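Local coordinates for Acarbose/maltose binding protein GacH (Streptomyces glaucescens, PDB 3K01) that binds acarbose and related oligosaccharides as the extracellular solute receptor of an ABC transporter, and probably maltose as well, at residues L152-V157 with E175-T180; W191-L196 with A374-I379; R380-N385 with G389-D394. All coordinates share one frame; numbering follows the deposited sequence.

Interaction 1 of 3, residues L152-V157 with E175-T180; sequences LTKAGV and EKTGAT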
loop_
_atom_site.group_PDB
_atom_site.type_symbol
_atom_site.label_atom_id
_atom_site.label_comp_id
_atom_site.label_asym_id
_atom_site.label_seq_id
_atom_site.Cartn_x
_atom_site.Cartn_y
_atom_site.Cartn_z
ATOM N N LEU A 152 0.316 20.325 17.847
ATOM C CA LEU A 152 1.586 19.889 18.430
ATOM C C LEU A 152 2.423 21.084 18.887
ATOM O O LEU A 152 3.066 21.029 19.943
ATOM C CB LEU A 152 2.392 19.002 17.482
ATOM C CG LEU A 152 2.072 17.487 17.522
ATOM C CD1 LEU A 152 0.633 17.161 17.118
ATOM C CD2 LEU A 152 3.062 16.700 16.673
ATOM N N THR A 153 2.388 22.170 18.123
ATOM C CA THR A 153 3.155 23.366 18.473
ATOM C C THR A 153 2.586 23.969 19.737
ATOM O O THR A 153 3.349 24.322 20.664
ATOM C CB THR A 153 3.104 24.377 17.325
ATOM O OG1 THR A 153 3.747 23.800 16.206
ATOM C CG2 THR A 153 3.871 25.661 17.688
ATOM N N LYS A 154 1.259 24.074 19.831
ATOM C CA LYS A 154 0.642 24.641 21.019
ATOM C C LYS A 154 1.022 23.807 22.239
ATOM O O LYS A 154 1.311 24.365 23.316
ATOM C CB LYS A 154 -0.869 24.746 20.847
ATOM C CG LYS A 154 -1.567 25.364 22.043
ATOM C CD LYS A 154 -2.900 25.945 21.636
ATOM C CE LYS A 154 -3.419 26.945 22.681
ATOM N NZ LYS A 154 -2.895 28.318 22.478
ATOM N N ALA A 155 1.081 22.484 22.077
ATOM C CA ALA A 155 1.392 21.584 23.185
ATOM C C ALA A 155 2.892 21.550 23.491
ATOM O O ALA A 155 3.298 21.023 24.544
ATOM C CB ALA A 155 0.892 20.188 22.865
ATOM N N GLY A 156 3.730 22.047 22.584
ATOM C CA GLY A 156 5.179 22.063 22.770
ATOM C C GLY A 156 5.899 20.765 22.464
ATOM O O GLY A 156 7.042 20.556 22.889
ATOM N N VAL A 157 5.264 19.872 21.701
ATOM C CA VAL A 157 5.849 18.550 21.525
ATOM C C VAL A 157 6.405 18.352 20.122
ATOM O O VAL A 157 5.945 18.992 19.164
ATOM C CB VAL A 157 4.838 17.430 21.825
ATOM C CG1 VAL A 157 4.287 17.539 23.238
ATOM C CG2 VAL A 157 3.710 17.427 20.816
ATOM N N GLU A 175 -3.573 17.800 27.706
ATOM C CA GLU A 175 -3.516 18.779 28.792
ATOM C C GLU A 175 -3.627 20.191 28.242
ATOM O O GLU A 175 -4.279 21.059 28.850
ATOM C CB GLU A 175 -2.232 18.598 29.597
ATOM C CG GLU A 175 -2.134 19.480 30.840
ATOM C CD GLU A 175 -1.353 20.755 30.627
ATOM O OE1 GLU A 175 -0.968 21.083 29.500
ATOM O OE2 GLU A 175 -1.110 21.469 31.638
ATOM N N LYS A 176 -2.926 20.464 27.161
ATOM C CA LYS A 176 -2.815 21.833 26.644
ATOM C C LYS A 176 -3.988 22.283 25.803
ATOM O O LYS A 176 -4.316 23.477 25.776
ATOM C CB LYS A 176 -1.540 21.959 25.795
ATOM C CG LYS A 176 -1.145 23.382 25.395
ATOM C CD LYS A 176 -0.253 24.020 26.458
ATOM C CE LYS A 176 0.035 25.456 26.113
ATOM N NZ LYS A 176 0.849 25.968 27.236
ATOM N N THR A 177 -4.593 21.350 25.070
ATOM C CA THR A 177 -5.566 21.688 24.026
ATOM C C THR A 177 -6.908 20.982 24.189
ATOM O O THR A 177 -7.863 21.367 23.523
ATOM C CB THR A 177 -5.034 21.344 22.611
ATOM O OG1 THR A 177 -5.104 19.922 22.397
ATOM C CG2 THR A 177 -3.610 21.847 22.367
ATOM N N GLY A 178 -6.973 19.945 25.007
ATOM C CA GLY A 178 -8.167 19.125 25.110
ATOM C C GLY A 178 -8.274 18.043 24.026
ATOM O O GLY A 178 -9.100 17.144 24.160
ATOM N N ALA A 179 -7.511 18.138 22.938
ATOM C CA ALA A 179 -7.576 17.110 21.891
ATOM C C ALA A 179 -6.981 15.811 22.385
ATOM O O ALA A 179 -6.057 15.819 23.179
ATOM C CB ALA A 179 -6.833 17.581 20.669
ATOM N N THR A 180 -7.516 14.700 21.898
ATOM C CA THR A 180 -6.874 13.396 22.096
ATOM C C THR A 180 -5.650 13.304 21.168
ATOM O O THR A 180 -5.648 13.893 20.080
ATOM C CB THR A 180 -7.897 12.291 21.799
ATOM O OG1 THR A 180 -8.873 12.310 22.836
ATOM C CG2 THR A 180 -7.279 10.903 21.747
#
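Lys-176 lays the aliphatic part of its chain across the end of helix 149-155, meeting Ala-155 with its root and the carbonyl of Lys-154 with its further carbons. CG lies 3.8 Å from CA of Ala-155, and CE comes to 3.3 Å from the O of Lys-154; CG and CD pass near the same oxygen. A bend in the chain (chi2 89°) turns Lys-176 over that carbonyl, after which it runs on extended. The methyl of Ala-155 is small enough to let the two backbones approach, with CA atoms of Ala-155 and Lys-176 5.5 Å apart.

Lys-154, on helix 149-155, crosses Lys-176 of helix 163-177 at about a right angle, the two CG atoms 3.9 Å from each other. The same CG of Lys-154 touches CG2 of Thr-177 at 4.1 Å. Long methylene chains suit this surface position because they pack as apolar rods while carrying their charges outward. The like-charged NZ atoms of Lys-154 and Lys-176 remain 6.5 Å apart, which should moderate their repulsion.

Thr-177 is held in turn by its hydroxyl. OG1 accepts from N of Ala-179 at 3.0 Å, an ST turn, and is also hydrogen-bonded to O of Ile-173 one turn back. Gly-156 and Gly-178 end the two helices with positive phi, a conformation that favours glycine; at Gly-156 the ending is a Schellman motif. On the buried side of this surface patch, Leu-152, Ala-155 and Ala-179 pack on Ile-173 of helix 163-177. Thr-180 opens strand 180-183 and bonds through its backbone to Lys-253 and Ala-255, running parallel beside strand 254-259.

Interaction 2 of 3, residues W191-L196 with A374-I379; sequences WFLPYL and ALFEPI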
loop_
_atom_site.group_PDB
_atom_site.type_symbol
_atom_site.label_atom_id
_atom_site.label_comp_id
_atom_site.label_asym_id
_atom_site.label_seq_id
_atom_site.Cartn_x
_atom_site.Cartn_y
_atom_site.Cartn_z
ATOM N N TRP A 191 -4.505 -1.227 9.176
ATOM C CA TRP A 191 -4.015 -0.319 10.200
ATOM C C TRP A 191 -3.453 -1.006 11.427
ATOM O O TRP A 191 -2.873 -0.338 12.277
ATOM C CB TRP A 191 -5.109 0.682 10.601
ATOM C CG TRP A 191 -5.211 1.913 9.669
ATOM C CD1 TRP A 191 -4.803 3.184 9.981
ATOM C CD2 TRP A 191 -5.760 1.987 8.340
ATOM N NE1 TRP A 191 -5.056 4.027 8.926
ATOM C CE2 TRP A 191 -5.631 3.330 7.901
ATOM C CE3 TRP A 191 -6.337 1.052 7.471
ATOM C CZ2 TRP A 191 -6.058 3.754 6.631
ATOM C CZ3 TRP A 191 -6.762 1.470 6.210
ATOM C CH2 TRP A 191 -6.619 2.807 5.801
ATOM N N PHE A 192 -3.598 -2.327 11.534
ATOM C CA PHE A 192 -2.894 -3.039 12.576
ATOM C C PHE A 192 -1.409 -3.209 12.264
ATOM O O PHE A 192 -0.573 -3.307 13.166
ATOM C CB PHE A 192 -3.563 -4.415 12.779
ATOM C CG PHE A 192 -2.925 -5.261 13.830
ATOM C CD1 PHE A 192 -3.031 -4.903 15.170
ATOM C CD2 PHE A 192 -2.251 -6.424 13.495
ATOM C CE1 PHE A 192 -2.470 -5.732 16.177
ATOM C CE2 PHE A 192 -1.689 -7.255 14.518
ATOM C CZ PHE A 192 -1.801 -6.893 15.827
ATOM N N LEU A 193 -1.101 -3.297 10.966
ATOM C CA LEU A 193 0.222 -3.720 10.572
ATOM C C LEU A 193 1.362 -2.829 11.080
ATOM O O LEU A 193 2.393 -3.352 11.503
ATOM C CB LEU A 193 0.290 -3.975 9.051
ATOM C CG LEU A 193 -0.641 -5.097 8.568
ATOM C CD1 LEU A 193 -0.580 -5.200 7.048
ATOM C CD2 LEU A 193 -0.244 -6.446 9.168
ATOM N N PRO A 194 1.195 -1.495 11.102
ATOM C CA PRO A 194 2.284 -0.698 11.703
ATOM C C PRO A 194 2.639 -1.100 13.130
ATOM O O PRO A 194 3.808 -1.074 13.504
ATOM C CB PRO A 194 1.705 0.730 11.672
ATOM C CG PRO A 194 0.819 0.723 10.461
ATOM C CD PRO A 194 0.129 -0.629 10.541
ATOM N N TYR A 195 1.623 -1.456 13.919
ATOM C CA TYR A 195 1.883 -1.902 15.293
ATOM C C TYR A 195 2.596 -3.244 15.351
ATOM O O TYR A 195 3.486 -3.447 16.183
ATOM C CB TYR A 195 0.581 -1.921 16.121
ATOM C CG TYR A 195 -0.038 -0.539 16.154
ATOM C CD1 TYR A 195 0.555 0.515 16.844
ATOM C CD2 TYR A 195 -1.183 -0.279 15.443
ATOM C CE1 TYR A 195 -0.010 1.793 16.820
ATOM C CE2 TYR A 195 -1.755 0.976 15.412
ATOM C CZ TYR A 195 -1.153 1.998 16.121
ATOM O OH TYR A 195 -1.711 3.269 16.038
ATOM N N LEU A 196 2.211 -4.158 14.454
ATOM C CA LEU A 196 2.886 -5.443 14.364
ATOM C C LEU A 196 4.362 -5.246 13.985
ATOM O O LEU A 196 5.267 -5.767 14.647
ATOM C CB LEU A 196 2.179 -6.336 13.360
ATOM C CG LEU A 196 2.815 -7.734 13.203
ATOM C CD1 LEU A 196 2.757 -8.542 14.511
ATOM C CD2 LEU A 196 2.123 -8.449 12.095
ATOM N N ALA A 374 -6.110 -12.990 2.151
ATOM C CA ALA A 374 -6.902 -13.760 3.095
ATOM C C ALA A 374 -6.355 -13.609 4.524
ATOM O O ALA A 374 -7.044 -13.906 5.490
ATOM C CB ALA A 374 -6.907 -15.239 2.681
ATOM N N LEU A 375 -5.123 -13.142 4.662
ATOM C CA LEU A 375 -4.517 -12.972 5.989
ATOM C C LEU A 375 -5.104 -11.777 6.748
ATOM O O LEU A 375 -4.887 -11.671 7.961
ATOM C CB LEU A 375 -2.995 -12.803 5.880
ATOM C CG LEU A 375 -2.280 -13.967 5.208
ATOM C CD1 LEU A 375 -0.785 -13.696 5.217
ATOM C CD2 LEU A 375 -2.599 -15.306 5.885
ATOM N N PHE A 376 -5.835 -10.893 6.063
ATOM C CA PHE A 376 -6.349 -9.692 6.724
ATOM C C PHE A 376 -7.574 -9.954 7.582
ATOM O O PHE A 376 -7.709 -9.364 8.653
ATOM C CB PHE A 376 -6.636 -8.602 5.680
ATOM C CG PHE A 376 -5.392 -7.937 5.169
ATOM C CD1 PHE A 376 -4.694 -7.044 5.971
ATOM C CD2 PHE A 376 -4.935 -8.213 3.891
ATOM C CE1 PHE A 376 -3.541 -6.416 5.506
ATOM C CE2 PHE A 376 -3.770 -7.607 3.412
ATOM C CZ PHE A 376 -3.077 -6.708 4.217
ATOM N N GLU A 377 -8.474 -10.832 7.151
ATOM C CA GLU A 377 -9.714 -11.008 7.886
ATOM C C GLU A 377 -9.516 -11.487 9.338
ATOM O O GLU A 377 -10.166 -10.961 10.231
ATOM C CB GLU A 377 -10.710 -11.880 7.103
ATOM C CG GLU A 377 -11.960 -12.199 7.901
ATOM C CD GLU A 377 -12.897 -11.002 8.062
ATOM O OE1 GLU A 377 -12.588 -9.867 7.670
ATOM O OE2 GLU A 377 -13.991 -11.190 8.616
ATOM N N PRO A 378 -8.621 -12.457 9.592
ATOM C CA PRO A 378 -8.419 -12.845 10.988
ATOM C C PRO A 378 -7.913 -11.703 11.853
ATOM O O PRO A 378 -8.333 -11.555 13.001
ATOM C CB PRO A 378 -7.418 -14.002 10.910
ATOM C CG PRO A 378 -7.661 -14.582 9.514
ATOM C CD PRO A 378 -7.870 -13.335 8.665
ATOM N N ILE A 379 -7.039 -10.862 11.307
ATOM C CA ILE A 379 -6.599 -9.681 12.037
ATOM C C ILE A 379 -7.771 -8.746 12.305
ATOM O O ILE A 379 -7.901 -8.216 13.409
ATOM C CB ILE A 379 -5.519 -8.930 11.263
ATOM C CG1 ILE A 379 -4.260 -9.775 11.151
ATOM C CG2 ILE A 379 -5.222 -7.546 11.901
ATOM C CD1 ILE A 379 -3.178 -9.133 10.264
#
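Ile-379 sends its two branches to different partners in a contact made wholly of apolar side chains. CG2 nestles against the base of Phe-192, 3.6 Å from CD2 and close to CB and CG as well, approaching the ring obliquely. The other branch carries CD1 to 4.1 Å from CD2 of Leu-193. Beta-branched isoleucine suits this place because with CG2 anti to the backbone N and CG1 beside it (chi1 -65°), one residue fills two neighbouring niches.

The remaining aromatic contact is at a ring edge. CD1 of Leu-193 meets CE1 of Phe-376 at 3.6 Å, near the plane of the ring, with CZ a little further off. The forked end of Leu-193 thus reaches Phe-376 with one methyl and Ile-379 with the other, and these side chains cross it at about right angles.

Around this core, Phe-192 stacks with Tyr-222 of helix 216-230, Ile-379 also packs on Thr-400 and Tyr-404 of helix 393-407, and Phe-376 touches Pro-189. The contact is interlocked hydrophobic packing that joins the 191-196 region to the first turns of helix 376-387, the last but one of the chain, within the interior of a bacterial solute-binding protein fold.

Interaction 3 of 3, residues R380-N385 with G389-D394; sequences RLQMAN and GETSPD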
loop_
_atom_site.group_PDB
_atom_site.type_symbol
_atom_site.label_atom_id
_atom_site.label_comp_id
_atom_site.label_asym_id
_atom_site.label_seq_id
_atom_site.Cartn_x
_atom_site.Cartn_y
_atom_site.Cartn_z
ATOM N N ARG A 380 -8.616 -8.512 11.311
ATOM C CA ARG A 380 -9.727 -7.589 11.505
ATOM C C ARG A 380 -10.584 -8.060 12.682
ATOM O O ARG A 380 -10.910 -7.279 13.581
ATOM C CB ARG A 380 -10.607 -7.496 10.280
ATOM C CG ARG A 380 -11.731 -6.466 10.464
ATOM C CD ARG A 380 -12.837 -6.649 9.441
ATOM N NE ARG A 380 -13.475 -7.959 9.627
ATOM C CZ ARG A 380 -14.333 -8.251 10.610
ATOM N NH1 ARG A 380 -14.713 -7.331 11.501
ATOM N NH2 ARG A 380 -14.793 -9.488 10.713
ATOM N N LEU A 381 -10.949 -9.345 12.678
ATOM C CA LEU A 381 -11.813 -9.872 13.721
ATOM C C LEU A 381 -11.162 -9.791 15.101
ATOM O O LEU A 381 -11.800 -9.321 16.081
ATOM C CB LEU A 381 -12.139 -11.324 13.384
ATOM C CG LEU A 381 -13.060 -12.015 14.384
ATOM C CD1 LEU A 381 -14.394 -11.279 14.553
ATOM C CD2 LEU A 381 -13.263 -13.442 13.946
ATOM N N GLN A 382 -9.912 -10.241 15.196
ATOM C CA GLN A 382 -9.244 -10.263 16.459
ATOM C C GLN A 382 -8.905 -8.877 16.977
ATOM O O GLN A 382 -9.042 -8.617 18.192
ATOM C CB GLN A 382 -8.005 -11.169 16.451
ATOM C CG GLN A 382 -8.283 -12.652 16.075
ATOM C CD GLN A 382 -9.414 -13.248 16.870
ATOM O OE1 GLN A 382 -9.457 -13.081 18.087
ATOM N NE2 GLN A 382 -10.309 -13.967 16.207
ATOM N N MET A 383 -8.496 -7.961 16.098
ATOM C CA MET A 383 -8.237 -6.605 16.577
ATOM C C MET A 383 -9.522 -5.961 17.104
ATOM O O MET A 383 -9.475 -5.258 18.123
ATOM C CB MET A 383 -7.590 -5.728 15.506
ATOM C CG MET A 383 -7.574 -4.211 15.891
ATOM S SD MET A 383 -6.746 -3.172 14.671
ATOM C CE MET A 383 -7.461 -4.142 13.286
ATOM N N ALA A 384 -10.646 -6.181 16.433
ATOM C CA ALA A 384 -11.915 -5.655 16.916
ATOM C C ALA A 384 -12.236 -6.205 18.293
ATOM O O ALA A 384 -12.660 -5.461 19.190
ATOM C CB ALA A 384 -13.032 -5.976 15.935
ATOM N N ASN A 385 -12.022 -7.498 18.481
ATOM C CA ASN A 385 -12.372 -8.130 19.734
ATOM C C ASN A 385 -11.431 -7.737 20.864
ATOM O O ASN A 385 -11.838 -7.743 22.022
ATOM C CB ASN A 385 -12.494 -9.642 19.539
ATOM C CG ASN A 385 -13.684 -10.013 18.659
ATOM O OD1 ASN A 385 -14.501 -9.162 18.259
ATOM N ND2 ASN A 385 -13.770 -11.289 18.335
ATOM N N GLY A 389 -12.610 -5.276 24.236
ATOM C CA GLY A 389 -12.350 -5.836 25.577
ATOM C C GLY A 389 -12.726 -7.292 25.719
ATOM O O GLY A 389 -12.510 -7.884 26.787
ATOM N N GLU A 390 -13.259 -7.888 24.665
ATOM C CA GLU A 390 -13.720 -9.273 24.709
ATOM C C GLU A 390 -12.582 -10.277 24.776
ATOM O O GLU A 390 -12.693 -11.300 25.437
ATOM C CB GLU A 390 -14.555 -9.554 23.471
ATOM C CG GLU A 390 -15.768 -8.647 23.400
ATOM C CD GLU A 390 -16.359 -8.595 22.027
ATOM O OE1 GLU A 390 -15.867 -9.360 21.163
ATOM O OE2 GLU A 390 -17.300 -7.777 21.821
ATOM N N THR A 391 -11.480 -9.966 24.104
ATOM C CA THR A 391 -10.416 -10.943 23.880
ATOM C C THR A 391 -9.089 -10.338 24.303
ATOM O O THR A 391 -8.766 -9.200 23.926
ATOM C CB THR A 391 -10.382 -11.314 22.393
ATOM O OG1 THR A 391 -11.660 -11.837 22.045
ATOM C CG2 THR A 391 -9.278 -12.314 22.076
ATOM N N SER A 392 -8.291 -11.097 25.056
ATOM C CA SER A 392 -6.964 -10.648 25.451
ATOM C C SER A 392 -5.999 -10.703 24.267
ATOM O O SER A 392 -6.191 -11.487 23.341
ATOM C CB SER A 392 -6.432 -11.538 26.576
ATOM O OG SER A 392 -6.186 -12.861 26.100
ATOM N N PRO A 393 -4.943 -9.901 24.310
ATOM C CA PRO A 393 -3.891 -9.989 23.299
ATOM C C PRO A 393 -3.378 -11.402 23.024
ATOM O O PRO A 393 -3.175 -11.756 21.860
ATOM C CB PRO A 393 -2.792 -9.084 23.870
ATOM C CG PRO A 393 -3.578 -8.021 24.556
ATOM C CD PRO A 393 -4.710 -8.766 25.225
ATOM N N ASP A 394 -3.164 -12.214 24.045
ATOM C CA ASP A 394 -2.600 -13.532 23.782
ATOM C C ASP A 394 -3.610 -14.392 23.033
ATOM O O ASP A 394 -3.234 -15.095 22.094
ATOM C CB ASP A 394 -2.207 -14.218 25.085
ATOM C CG ASP A 394 -1.542 -15.545 24.829
ATOM O OD1 ASP A 394 -0.348 -15.523 24.517
ATOM O OD2 ASP A 394 -2.221 -16.581 24.903
HETATM O O HOH W 1 -11.735 -13.038 19.551
#
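Asn-385 and Thr-391 face each other through similar first torsions: CG of Asn-385 lies beside its backbone N (chi1 -68°), as does OG1 of Thr-391 (chi1 -58°). This sets the threonine hydroxyl against the asparagine side chain, with OG1 3.4 Å from CB of Asn-385. It also leaves CG2 of Thr-391 turned toward Gln-382.

The backbone carbonyl of Asn-385 collects the chain as it doubles back. N of Thr-391 donates to it at 3.1 Å, from well above the carbonyl plane. N of Glu-390 adds a weak bond at 3.0 Å. Ser-388 OG gives the same oxygen a further weak bond.

One water joins three side chains. It donates to OE1 of Gln-382 at 2.7 Å, accepts from ND2 of Asn-385 at 2.9 Å, and is hydrogen-bonded to OG1 of Thr-391 at 2.8 Å. Amides suit the first two places because Gln-382 can present an oxygen and Asn-385 an N-H; OE1 of Gln-382 is also bonded to ND2 of Asn-399 on helix 393-407.

The reversal begins at Gly-389, whose positive phi ends helix 376-387 in a Schellman motif and calls for glycine. It finishes at Ser-392, the N-cap of helix 393-407, whose OG makes a weak bond to N of Glu-395.

Across the turn, OD1 of Asn-385 lies 3.2 Å from OE1 of Glu-390, with the amide and carboxylate planes 46° apart. Both atoms are acceptors, so this approach probably costs some electrostatic energy. The polar hold between the segments therefore comes from the shared carbonyl and the bridging water, while the carboxylate of Glu-390 adds no bond to the amide beside it.

Along the chain the three contacts come in series, interaction 1 closing before interaction 2 opens and interaction 2 before interaction 3. Interactions 2 and 3 share helix 376-387 and have centres about 12 Å apart; they touch where CB of Phe-192 packs on SD of Met-383, 3.9 Å away. Interaction 1 lies at the surface, its centre about 30 Å from those of both others. Helix 216-230 meets side chains from interactions 2 and 3. Interaction 2 packs helix 376-387 against the 191-196 region, nearly 180 residues earlier, and interaction 3 turns that helix into helix 393-407, whereas interaction 1 joins helices close in sequence.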